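Local coordinates for transferrin binding protein B (Actinobacillus suis, PDB 3PQU), which probably binds host transferrin at the bacterial surface as an outer-membrane lipoprotein receptor that takes part in iron acquisition, at residues E83-I88 with L156-S161; S189-A194 with D286-D291; S378-I383 with T387-A392; L34-E39 with L72-I77. All coordinates share one frame; numbering follows the deposited sequence.

Contact 1 (E83-I88 with L156-S161)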
loop_
_atom_site.group_PDB
_atom_site.type_symbol
_atom_site.label_atom_id
_atom_site.label_comp_id
_atom_site.label_asym_id
_atom_site.label_seq_id
_atom_site.Cartn_x
_atom_site.Cartn_y
_atom_site.Cartn_z
ATOM N N GLU A 83 -3.327 -8.916 -5.728
ATOM C CA GLU A 83 -2.611 -9.416 -4.556
ATOM C C GLU A 83 -1.491 -10.369 -4.941
ATOM O O GLU A 83 -0.557 -10.587 -4.176
ATOM C CB GLU A 83 -3.569 -10.142 -3.602
ATOM C CG GLU A 83 -4.988 -9.596 -3.584
ATOM C CD GLU A 83 -5.857 -10.196 -4.675
ATOM O OE1 GLU A 83 -6.501 -9.418 -5.412
ATOM O OE2 GLU A 83 -5.892 -11.440 -4.796
ATOM N N ASN A 84 -1.597 -10.950 -6.127
ATOM C CA ASN A 84 -0.620 -11.924 -6.581
ATOM C C ASN A 84 0.352 -11.290 -7.568
ATOM O O ASN A 84 0.017 -11.116 -8.744
ATOM C CB ASN A 84 -1.329 -13.114 -7.228
ATOM C CG ASN A 84 -0.360 -14.161 -7.728
ATOM O OD1 ASN A 84 0.840 -14.085 -7.459
ATOM N ND2 ASN A 84 -0.871 -15.143 -8.460
ATOM N N ILE A 85 1.550 -10.946 -7.099
ATOM C CA ILE A 85 2.493 -10.214 -7.942
ATOM C C ILE A 85 3.134 -11.111 -8.986
ATOM O O ILE A 85 3.822 -10.631 -9.877
ATOM C CB ILE A 85 3.592 -9.497 -7.136
ATOM C CG1 ILE A 85 4.503 -10.508 -6.444
ATOM C CG2 ILE A 85 2.981 -8.513 -6.151
ATOM C CD1 ILE A 85 5.725 -9.877 -5.819
ATOM N N ASP A 86 2.900 -12.411 -8.865
ATOM C CA ASP A 86 3.315 -13.365 -9.884
ATOM C C ASP A 86 2.474 -13.189 -11.141
ATOM O O ASP A 86 2.921 -13.502 -12.237
ATOM C CB ASP A 86 3.194 -14.799 -9.370
ATOM C CG ASP A 86 4.221 -15.121 -8.299
ATOM O OD1 ASP A 86 5.274 -14.438 -8.254
ATOM O OD2 ASP A 86 3.975 -16.064 -7.511
ATOM N N GLU A 87 1.255 -12.682 -10.977
ATOM C CA GLU A 87 0.405 -12.381 -12.117
ATOM C C GLU A 87 0.759 -11.000 -12.666
ATOM O O GLU A 87 0.254 -9.992 -12.184
ATOM C CB GLU A 87 -1.067 -12.391 -11.714
ATOM C CG GLU A 87 -1.606 -13.732 -11.277
ATOM C CD GLU A 87 -3.083 -13.662 -10.928
ATOM O OE1 GLU A 87 -3.577 -14.558 -10.209
ATOM O OE2 GLU A 87 -3.748 -12.699 -11.370
ATOM N N ILE A 88 1.635 -10.956 -13.663
ATOM C CA ILE A 88 2.017 -9.701 -14.293
ATOM C C ILE A 88 0.790 -9.024 -14.915
ATOM O O ILE A 88 0.014 -9.657 -15.636
ATOM C CB ILE A 88 3.118 -9.946 -15.358
ATOM C CG1 ILE A 88 4.321 -10.659 -14.731
ATOM C CG2 ILE A 88 3.559 -8.642 -16.006
ATOM C CD1 ILE A 88 5.075 -9.830 -13.664
ATOM N N LEU A 156 3.799 -2.445 -9.103
ATOM C CA LEU A 156 2.850 -3.081 -8.202
ATOM C C LEU A 156 3.594 -3.666 -7.016
ATOM O O LEU A 156 4.577 -4.380 -7.188
ATOM C CB LEU A 156 2.108 -4.204 -8.933
ATOM C CG LEU A 156 1.121 -5.012 -8.106
ATOM C CD1 LEU A 156 0.005 -4.100 -7.591
ATOM C CD2 LEU A 156 0.551 -6.143 -8.942
ATOM N N GLY A 157 3.126 -3.372 -5.813
ATOM C CA GLY A 157 3.779 -3.871 -4.626
ATOM C C GLY A 157 2.824 -4.658 -3.765
ATOM O O GLY A 157 1.603 -4.564 -3.916
ATOM N N THR A 158 3.387 -5.448 -2.857
ATOM C CA THR A 158 2.584 -6.215 -1.929
ATOM C C THR A 158 3.119 -6.006 -0.522
ATOM O O THR A 158 4.284 -5.654 -0.337
ATOM C CB THR A 158 2.572 -7.720 -2.304
ATOM O OG1 THR A 158 1.672 -8.433 -1.438
ATOM C CG2 THR A 158 3.961 -8.306 -2.166
ATOM N N SER A 159 2.255 -6.213 0.467
ATOM C CA SER A 159 2.612 -6.006 1.865
ATOM C C SER A 159 3.170 -4.615 2.182
ATOM O O SER A 159 4.342 -4.484 2.528
ATOM C CB SER A 159 3.617 -7.066 2.309
ATOM O OG SER A 159 4.013 -6.820 3.644
ATOM N N PRO A 160 2.332 -3.573 2.074
ATOM C CA PRO A 160 2.781 -2.213 2.412
ATOM C C PRO A 160 3.334 -2.207 3.833
ATOM O O PRO A 160 2.667 -2.692 4.748
ATOM C CB PRO A 160 1.490 -1.389 2.364
ATOM C CG PRO A 160 0.563 -2.185 1.489
ATOM C CD PRO A 160 0.899 -3.625 1.743
ATOM N N SER A 161 4.522 -1.642 4.009
ATOM C CA SER A 161 5.323 -1.889 5.206
ATOM C C SER A 161 4.673 -1.409 6.503
ATOM O O SER A 161 4.125 -0.307 6.576
ATOM C CB SER A 161 6.705 -1.280 5.012
ATOM O OG SER A 161 7.243 -1.709 3.768
#
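Ile85 faces the end of strand 150-157 from an irregular loop while Glu83 passes it by its backbone, with CA atoms 7.1 Å apart for Ile85 and Leu156 and 6.6 Å for Glu83 and Thr158, a spacing that side chains rather than backbone bonds must bridge. The Ile85 methyl branch does the touching: CG2 lies 3.9 Å from Thr158 CB and nearly as close to Thr158 CG2, the two side chains crossing at about a right angle. On its other flank Ile85 CG2 meets Leu156 CD2 more loosely, at 4.4 Å. With CG2 anti to the carbonyl carbon and CG1 wedged between N and C (chi1 66°), it is the short branch that serves both partners. Thr158 OG1 stands near Glu83 O without bonding to it.

Strand 150-157 is the central strand of the five-stranded antiparallel sheet in the N-lobe handle, and the loop 83-88 runs over it between strand 78-80 and helix 91-97. Ile85 also touches Arg122 of the adjacent strand 121-128, so the loop straddles two strands. A type I turn from Asn84 to Glu87 shapes the loop, closed by Glu87 N to Asn84 O at 3.0 Å. Asn84 adds an Asx turn, its OD1 accepting from Asp86 N at 3.0 Å with the donor well above the carbonyl plane. Asn84 ND2 reaches Glu87 OE1 at 3.3 Å, on the anti side of the carboxylate and tilted from its plane. Glu87 OE2 is taken by Asn82 ND2, which gives this carboxylate a second amide partner.

Contact 2 (S189-A194 with D286-D291)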
loop_
_atom_site.group_PDB
_atom_site.type_symbol
_atom_site.label_atom_id
_atom_site.label_comp_id
_atom_site.label_asym_id
_atom_site.label_seq_id
_atom_site.Cartn_x
_atom_site.Cartn_y
_atom_site.Cartn_z
ATOM N N SER A 189 16.300 12.080 -29.680
ATOM C CA SER A 189 17.466 11.243 -29.955
ATOM C C SER A 189 17.614 10.130 -28.934
ATOM O O SER A 189 17.191 10.265 -27.792
ATOM C CB SER A 189 18.744 12.081 -29.981
ATOM O OG SER A 189 18.783 12.952 -28.867
ATOM N N GLY A 190 18.225 9.032 -29.357
ATOM C CA GLY A 190 18.546 7.958 -28.441
ATOM C C GLY A 190 17.491 6.881 -28.368
ATOM O O GLY A 190 17.637 5.934 -27.597
ATOM N N PHE A 191 16.438 7.019 -29.176
ATOM C CA PHE A 191 15.353 6.035 -29.233
ATOM C C PHE A 191 15.298 5.351 -30.602
ATOM O O PHE A 191 15.531 5.993 -31.620
ATOM C CB PHE A 191 14.012 6.709 -28.956
ATOM C CG PHE A 191 13.872 7.227 -27.556
ATOM C CD1 PHE A 191 13.513 6.381 -26.530
ATOM C CD2 PHE A 191 14.103 8.570 -27.267
ATOM C CE1 PHE A 191 13.364 6.869 -25.215
ATOM C CE2 PHE A 191 13.964 9.071 -25.970
ATOM C CZ PHE A 191 13.603 8.225 -24.932
ATOM N N SER A 192 14.970 4.066 -30.632
ATOM C CA SER A 192 14.826 3.357 -31.908
ATOM C C SER A 192 13.527 3.733 -32.646
ATOM O O SER A 192 12.652 4.387 -32.089
ATOM C CB SER A 192 14.844 1.850 -31.675
ATOM O OG SER A 192 13.638 1.448 -31.060
ATOM N N ASP A 193 13.402 3.297 -33.895
ATOM C CA ASP A 193 12.181 3.509 -34.686
ATOM C C ASP A 193 10.945 2.800 -34.122
ATOM O O ASP A 193 9.836 3.041 -34.578
ATOM C CB ASP A 193 12.388 3.039 -36.133
ATOM C CG ASP A 193 13.341 3.923 -36.908
ATOM O OD1 ASP A 193 13.682 5.015 -36.407
ATOM O OD2 ASP A 193 13.739 3.529 -38.028
ATOM N N ALA A 194 11.136 1.914 -33.149
ATOM C CA ALA A 194 10.013 1.220 -32.532
ATOM C C ALA A 194 9.228 2.117 -31.573
ATOM O O ALA A 194 8.149 1.751 -31.098
ATOM C CB ALA A 194 10.507 -0.026 -31.792
ATOM N N ASP A 286 15.081 19.344 -22.550
ATOM C CA ASP A 286 14.594 18.076 -23.111
ATOM C C ASP A 286 13.061 18.110 -23.232
ATOM O O ASP A 286 12.364 18.406 -22.245
ATOM C CB ASP A 286 15.043 16.883 -22.257
ATOM C CG ASP A 286 14.830 15.552 -22.965
ATOM O OD1 ASP A 286 15.841 14.901 -23.291
ATOM O OD2 ASP A 286 13.662 15.178 -23.226
ATOM N N PRO A 287 12.526 17.821 -24.431
ATOM C CA PRO A 287 11.068 17.979 -24.540
ATOM C C PRO A 287 10.269 16.937 -23.761
ATOM O O PRO A 287 9.089 17.183 -23.490
ATOM C CB PRO A 287 10.793 17.845 -26.045
ATOM C CG PRO A 287 12.004 17.122 -26.599
ATOM C CD PRO A 287 13.164 17.481 -25.725
ATOM N N ILE A 288 10.859 15.809 -23.378
ATOM C CA ILE A 288 10.053 14.881 -22.574
ATOM C C ILE A 288 10.513 14.666 -21.140
ATOM O O ILE A 288 9.684 14.450 -20.262
ATOM C CB ILE A 288 9.787 13.523 -23.277
ATOM C CG1 ILE A 288 11.061 12.743 -23.464
ATOM C CG2 ILE A 288 9.109 13.731 -24.638
ATOM C CD1 ILE A 288 10.815 11.261 -23.971
ATOM N N PHE A 289 11.824 14.716 -20.897
ATOM C CA PHE A 289 12.345 14.531 -19.538
ATOM C C PHE A 289 12.331 15.852 -18.769
ATOM O O PHE A 289 13.342 16.549 -18.657
ATOM C CB PHE A 289 13.726 13.839 -19.567
ATOM C CG PHE A 289 13.663 12.448 -20.167
ATOM C CD1 PHE A 289 13.095 11.404 -19.457
ATOM C CD2 PHE A 289 14.092 12.207 -21.459
ATOM C CE1 PHE A 289 12.997 10.112 -20.020
ATOM C CE2 PHE A 289 14.008 10.917 -22.026
ATOM C CZ PHE A 289 13.458 9.883 -21.298
ATOM N N THR A 290 11.146 16.192 -18.264
ATOM C CA THR A 290 10.903 17.490 -17.640
ATOM C C THR A 290 10.535 17.294 -16.171
ATOM O O THR A 290 10.430 16.160 -15.713
ATOM C CB THR A 290 9.743 18.196 -18.318
ATOM O OG1 THR A 290 8.654 17.270 -18.409
ATOM C CG2 THR A 290 10.125 18.687 -19.735
ATOM N N ASP A 291 10.293 18.399 -15.457
ATOM C CA ASP A 291 10.024 18.378 -14.011
ATOM C C ASP A 291 8.660 17.797 -13.699
ATOM O O ASP A 291 7.734 17.928 -14.498
ATOM C CB ASP A 291 10.039 19.807 -13.431
ATOM C CG ASP A 291 11.409 20.431 -13.441
ATOM O OD1 ASP A 291 12.415 19.672 -13.467
ATOM O OD2 ASP A 291 11.468 21.682 -13.385
#
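Two loops of the N-lobe beta barrel meet here through an aromatic edge contact: the loop after strand 170-183 brings Phe191, and the loop between strands 274-281 and 292-300 brings Ile288 and Phe289. The two phenylalanine side chains come from opposite directions and meet edge to edge. Phe191 CZ lies 4.0 Å from Phe289 CE2, each atom near the plane of the other ring, so the rings neither stack nor form a T. Ile288 CD1 approaches the same Phe191 CZ obliquely at 4.2 Å, and the rim of one ring therefore meets both neighbours at a single carbon.

Ile288 also lies against its own neighbour, CG1 sitting 3.6 Å above one face of the Phe289 ring and offset toward the rim. Strand 170-183 lines the surroundings: Phe178 touches Phe191 and packs edge-to-face with Phe289, while Trp176 touches Phe289 as well. Arg263 makes a cation-pi contact with Phe289, placing a positive group against this otherwise apolar cluster.

The bend carrying Ile288 and Phe289 is fixed by Asp286, whose OD2 is gripped by two backbone N-H groups in an Asx turn and Asx motif. Phe289 N meets OD2 of Asp286 at 3.0 Å, nearly straight at 177° but from above the carboxylate plane, whereas the same Asp286 OD2 accepts from Ile288 N on its anti lone pair, at 2.9 Å.

Contact 3 (S378-I383 with T387-A392)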
loop_
_atom_site.group_PDB
_atom_site.type_symbol
_atom_site.label_atom_id
_atom_site.label_comp_id
_atom_site.label_asym_id
_atom_site.label_seq_id
_atom_site.Cartn_x
_atom_site.Cartn_y
_atom_site.Cartn_z
ATOM N N SER A 378 -21.917 2.237 11.077
ATOM C CA SER A 378 -21.950 1.135 10.127
ATOM C C SER A 378 -21.813 1.632 8.691
ATOM O O SER A 378 -22.432 2.622 8.301
ATOM C CB SER A 378 -23.244 0.338 10.284
ATOM O OG SER A 378 -23.316 -0.690 9.312
ATOM N N LYS A 379 -20.998 0.935 7.910
ATOM C CA LYS A 379 -20.799 1.274 6.511
ATOM C C LYS A 379 -21.117 0.067 5.639
ATOM O O LYS A 379 -20.706 -1.057 5.942
ATOM C CB LYS A 379 -19.355 1.723 6.270
ATOM C CG LYS A 379 -18.880 2.842 7.182
ATOM C CD LYS A 379 -19.635 4.139 6.937
ATOM C CE LYS A 379 -19.077 5.260 7.804
ATOM N NZ LYS A 379 -19.725 6.563 7.504
ATOM N N THR A 380 -21.856 0.306 4.561
ATOM C CA THR A 380 -22.210 -0.744 3.616
ATOM C C THR A 380 -21.762 -0.331 2.225
ATOM O O THR A 380 -22.110 0.746 1.731
ATOM C CB THR A 380 -23.721 -1.017 3.603
ATOM O OG1 THR A 380 -24.128 -1.503 4.887
ATOM C CG2 THR A 380 -24.064 -2.053 2.538
ATOM N N VAL A 381 -20.975 -1.189 1.596
ATOM C CA VAL A 381 -20.378 -0.829 0.333
ATOM C C VAL A 381 -20.314 -2.043 -0.583
ATOM O O VAL A 381 -19.801 -3.101 -0.215
ATOM C CB VAL A 381 -18.988 -0.200 0.546
ATOM C CG1 VAL A 381 -18.085 -1.160 1.295
ATOM C CG2 VAL A 381 -18.375 0.229 -0.782
ATOM N N GLU A 382 -20.895 -1.895 -1.764
ATOM C CA GLU A 382 -20.823 -2.929 -2.773
ATOM C C GLU A 382 -19.458 -2.844 -3.457
ATOM O O GLU A 382 -19.223 -1.976 -4.296
ATOM C CB GLU A 382 -21.956 -2.749 -3.787
ATOM C CG GLU A 382 -21.986 -3.800 -4.876
ATOM C CD GLU A 382 -22.646 -5.087 -4.428
ATOM O OE1 GLU A 382 -23.493 -5.026 -3.512
ATOM O OE2 GLU A 382 -22.327 -6.155 -4.993
ATOM N N ILE A 383 -18.549 -3.730 -3.072
ATOM C CA ILE A 383 -17.250 -3.817 -3.728
ATOM C C ILE A 383 -17.318 -5.068 -4.560
ATOM O O ILE A 383 -16.790 -6.117 -4.192
ATOM C CB ILE A 383 -16.099 -3.921 -2.726
ATOM C CG1 ILE A 383 -16.085 -2.695 -1.817
ATOM C CG2 ILE A 383 -14.771 -4.067 -3.459
ATOM C CD1 ILE A 383 -15.116 -2.809 -0.670
ATOM N N THR A 387 -21.099 -7.487 -1.094
ATOM C CA THR A 387 -21.616 -6.406 -0.279
ATOM C C THR A 387 -20.948 -6.485 1.077
ATOM O O THR A 387 -21.283 -7.338 1.903
ATOM C CB THR A 387 -23.127 -6.493 -0.082
ATOM O OG1 THR A 387 -23.785 -6.260 -1.331
ATOM C CG2 THR A 387 -23.573 -5.443 0.918
ATOM N N MET A 388 -19.986 -5.603 1.299
ATOM C CA MET A 388 -19.275 -5.604 2.558
ATOM C C MET A 388 -19.903 -4.593 3.501
ATOM O O MET A 388 -20.311 -3.502 3.097
ATOM C CB MET A 388 -17.788 -5.301 2.345
ATOM C CG MET A 388 -17.098 -6.260 1.391
ATOM S SD MET A 388 -17.139 -7.968 1.967
ATOM C CE MET A 388 -16.412 -7.789 3.592
ATOM N N VAL A 389 -19.996 -4.984 4.762
ATOM C CA VAL A 389 -20.437 -4.079 5.809
ATOM C C VAL A 389 -19.457 -4.068 6.999
ATOM O O VAL A 389 -19.018 -5.114 7.493
ATOM C CB VAL A 389 -21.878 -4.393 6.257
ATOM C CG1 VAL A 389 -22.139 -5.882 6.188
ATOM C CG2 VAL A 389 -22.134 -3.847 7.652
ATOM N N ALA A 390 -19.095 -2.869 7.438
ATOM C CA ALA A 390 -18.150 -2.710 8.536
ATOM C C ALA A 390 -18.755 -1.829 9.614
ATOM O O ALA A 390 -19.377 -0.804 9.325
ATOM C CB ALA A 390 -16.856 -2.109 8.042
ATOM N N VAL A 391 -18.575 -2.232 10.862
ATOM C CA VAL A 391 -19.053 -1.445 11.990
ATOM C C VAL A 391 -17.849 -0.996 12.807
ATOM O O VAL A 391 -17.214 -1.799 13.491
ATOM C CB VAL A 391 -20.025 -2.254 12.852
ATOM C CG1 VAL A 391 -20.501 -1.430 14.039
ATOM C CG2 VAL A 391 -21.209 -2.715 12.008
ATOM N N ALA A 392 -17.532 0.291 12.728
ATOM C CA ALA A 392 -16.273 0.805 13.262
ATOM C C ALA A 392 -16.463 1.684 14.498
ATOM O O ALA A 392 -17.351 2.534 14.537
ATOM C CB ALA A 392 -15.528 1.567 12.189
#
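Lys379 with Ala390 and Val381 with Met388 are the hydrogen-bonded pairs of an antiparallel beta hairpin in the C-lobe handle, the axes of 378-383 and 387-392 approaching to 4.6 Å at 164°. This backbone ladder is the tight part. Each pair is closed by two reciprocal bonds; Val381 N to Met388 O, at 2.8 Å, runs nearly along the C=O axis. Between them, Val389 CA comes to 3.0 Å from Lys379 O in a CA-H...O contact.

On the face of Val381, Met388 and Ala390 the cross-strand apolar contacts are loose, Val381 CG1 lying 4.3 Å from Met388 CB. Ile368 packs on Val381 and Leu361 on Ala390; the Lys379 chain bends at chi2 and takes its NZ to Ala371 O.

The opposite face is exposed at Ser378, Thr380 and Glu382 but covered at Val389 by Trp406. Thr380 lies alongside Val389, and its CG2 meets Thr387 CG2 at 3.8 Å. At the turn end, Thr387 OG1 donates to Glu382 OE1 from the syn side, 35° out of the carboxylate plane; the modelled 2.5 Å is doubtful as an exact length. Glu382 reaches back because CG is anti to N and the chain folds at chi2 (81°). A hydroxyl donating to this carboxylate would probably favour its charged form.

Contact 4 (L34-E39 with L72-I77)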
loop_
_atom_site.group_PDB
_atom_site.type_symbol
_atom_site.label_atom_id
_atom_site.label_comp_id
_atom_site.label_asym_id
_atom_site.label_seq_id
_atom_site.Cartn_x
_atom_site.Cartn_y
_atom_site.Cartn_z
ATOM N N LEU A 34 -5.787 15.069 -0.407
ATOM C CA LEU A 34 -4.777 14.806 -1.426
ATOM C C LEU A 34 -5.332 14.955 -2.828
ATOM O O LEU A 34 -6.464 14.543 -3.097
ATOM C CB LEU A 34 -4.214 13.392 -1.266
ATOM C CG LEU A 34 -3.602 13.054 0.098
ATOM C CD1 LEU A 34 -3.259 11.580 0.165
ATOM C CD2 LEU A 34 -2.370 13.909 0.393
ATOM N N ASP A 35 -4.535 15.539 -3.720
ATOM C CA ASP A 35 -4.790 15.407 -5.151
ATOM C C ASP A 35 -4.864 13.932 -5.507
ATOM O O ASP A 35 -4.156 13.104 -4.923
ATOM C CB ASP A 35 -3.676 16.063 -5.967
ATOM C CG ASP A 35 -3.794 17.574 -6.001
ATOM O OD1 ASP A 35 -4.814 18.101 -5.508
ATOM O OD2 ASP A 35 -2.869 18.232 -6.526
ATOM N N LYS A 36 -5.720 13.600 -6.465
ATOM C CA LYS A 36 -5.916 12.209 -6.865
ATOM C C LYS A 36 -4.613 11.455 -7.121
ATOM O O LYS A 36 -4.445 10.353 -6.622
ATOM C CB LYS A 36 -6.824 12.118 -8.094
ATOM C CG LYS A 36 -8.199 12.711 -7.866
ATOM C CD LYS A 36 -9.053 12.634 -9.117
ATOM C CE LYS A 36 -10.408 13.290 -8.897
ATOM N NZ LYS A 36 -11.368 12.968 -9.988
ATOM N N LEU A 37 -3.696 12.046 -7.890
ATOM C CA LEU A 37 -2.433 11.388 -8.217
ATOM C C LEU A 37 -1.594 11.110 -6.988
ATOM O O LEU A 37 -0.665 10.320 -7.047
ATOM C CB LEU A 37 -1.600 12.239 -9.165
ATOM C CG LEU A 37 -1.931 12.143 -10.641
ATOM C CD1 LEU A 37 -1.103 13.177 -11.372
ATOM C CD2 LEU A 37 -1.672 10.740 -11.161
ATOM N N MET A 38 -1.905 11.771 -5.879
ATOM C CA MET A 38 -1.097 11.598 -4.687
ATOM C C MET A 38 -1.700 10.576 -3.715
ATOM O O MET A 38 -1.106 10.287 -2.680
ATOM C CB MET A 38 -0.836 12.956 -4.016
ATOM C CG MET A 38 -0.213 13.985 -4.976
ATOM S SD MET A 38 1.365 13.434 -5.700
ATOM C CE MET A 38 2.397 13.663 -4.278
ATOM N N GLU A 39 -2.863 10.018 -4.052
ATOM C CA GLU A 39 -3.499 8.994 -3.203
ATOM C C GLU A 39 -2.694 7.692 -3.261
ATOM O O GLU A 39 -2.211 7.319 -4.317
ATOM C CB GLU A 39 -4.945 8.712 -3.655
ATOM C CG GLU A 39 -5.962 9.810 -3.324
ATOM C CD GLU A 39 -6.307 9.881 -1.842
ATOM O OE1 GLU A 39 -6.958 10.868 -1.436
ATOM O OE2 GLU A 39 -5.934 8.953 -1.084
ATOM N N LEU A 72 -0.982 11.801 -22.883
ATOM C CA LEU A 72 -1.079 11.160 -21.585
ATOM C C LEU A 72 -2.005 12.039 -20.741
ATOM O O LEU A 72 -1.977 13.252 -20.850
ATOM C CB LEU A 72 0.300 11.075 -20.939
ATOM C CG LEU A 72 1.283 10.040 -21.489
ATOM C CD1 LEU A 72 2.707 10.278 -20.944
ATOM C CD2 LEU A 72 0.796 8.635 -21.140
ATOM N N SER A 73 -2.834 11.442 -19.898
ATOM C CA SER A 73 -3.610 12.248 -18.979
ATOM C C SER A 73 -3.782 11.507 -17.680
ATOM O O SER A 73 -3.562 10.287 -17.596
ATOM C CB SER A 73 -4.984 12.575 -19.560
ATOM O OG SER A 73 -5.690 11.371 -19.771
ATOM N N GLU A 74 -4.234 12.249 -16.680
ATOM C CA GLU A 74 -4.368 11.726 -15.344
ATOM C C GLU A 74 -5.428 10.631 -15.330
ATOM O O GLU A 74 -5.308 9.661 -14.588
ATOM C CB GLU A 74 -4.687 12.881 -14.391
ATOM C CG GLU A 74 -4.965 12.491 -12.960
ATOM C CD GLU A 74 -5.329 13.697 -12.119
ATOM O OE1 GLU A 74 -4.713 14.767 -12.328
ATOM O OE2 GLU A 74 -6.231 13.576 -11.260
ATOM N N ALA A 75 -6.451 10.754 -16.179
ATOM C CA ALA A 75 -7.453 9.690 -16.298
ATOM C C ALA A 75 -6.902 8.372 -16.880
ATOM O O ALA A 75 -7.537 7.324 -16.761
ATOM C CB ALA A 75 -8.652 10.159 -17.106
ATOM N N GLN A 76 -5.741 8.408 -17.518
ATOM C CA GLN A 76 -5.169 7.172 -18.063
ATOM C C GLN A 76 -4.226 6.481 -17.075
ATOM O O GLN A 76 -3.745 5.383 -17.312
ATOM C CB GLN A 76 -4.449 7.454 -19.386
ATOM C CG GLN A 76 -5.387 7.841 -20.508
ATOM C CD GLN A 76 -4.723 8.728 -21.541
ATOM O OE1 GLN A 76 -4.944 9.940 -21.572
ATOM N NE2 GLN A 76 -3.903 8.132 -22.388
ATOM N N ILE A 77 -3.973 7.131 -15.952
ATOM C CA ILE A 77 -3.092 6.578 -14.939
ATOM C C ILE A 77 -3.970 5.861 -13.911
ATOM O O ILE A 77 -4.696 6.489 -13.146
ATOM C CB ILE A 77 -2.264 7.711 -14.308
ATOM C CG1 ILE A 77 -1.438 8.384 -15.413
ATOM C CG2 ILE A 77 -1.378 7.192 -13.198
ATOM C CD1 ILE A 77 -0.675 9.577 -14.935
#
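Leu37 and Glu74 meet at the centre of the first shell, the aliphatic stem of the glutamate crossing the leucine obliquely with Glu74 CG 3.8 Å from Leu37 CG. The carboxylate lies beyond, across the Lys36 side chain at about a right angle: Glu74 OE2 is 3.5 Å from Lys36 CB and also close to Lys36 CD. Lys36 NZ is carried past to 5.3 Å from Glu74 OE2, too far for a salt bridge, and the lysine is poorly ordered. On the other flank Leu37 CD2 rests 4.1 Å from Ile77 CD1 and equally near Ile77 CG2, these two side chains also crossing at about a right angle.

Glu74 reaches this far because CG stands opposite the backbone N (chi1 175°) and the chain stays extended. Lys36 and Leu37 sit on the short 3-10 turn 36-38 and Glu74 on 74-76, with Ile77 directly following; the turns are held by bonds such as Met38 N to Asp35 O at 2.8 Å and Gln76 N to Ser73 O at 2.9 Å. Both belong to connecting loops of the N-lobe handle. Outward of them lies strand 306-312 of the N-lobe barrel, where Phe312 touches Leu37, Ile77 and Leu72, and Lys310 NZ bonds to Leu37 O; the contact thus sits where handle loops meet the barrel.

Apolar carbons do the holding between the two turns, while the acidic end of Glu74 lies near the surface, where the lysine charge could stabilise it through space, though probably only weakly given the distance and the poor order of the lysine.

From the N terminus, contact 4 comes first, closing a loop from 34-39 to 72-77 that holds strands 43-47 and 69-70, and bringing two handle connections together beside the N-lobe barrel. Contact 1 opens soon after and closes 67 intervening residues, laying loop 83-88 over the end of the handle's central strand. Contact 2 spans 91 residues within the barrel and joins two of its loops, about 30 Å from contact 1 between centres. Contact 3 is a local hairpin in the C-lobe handle, about 47 Å from contact 2 between centres. All four follow in series, none nesting or crossing; contacts 4 and 1 share one handle.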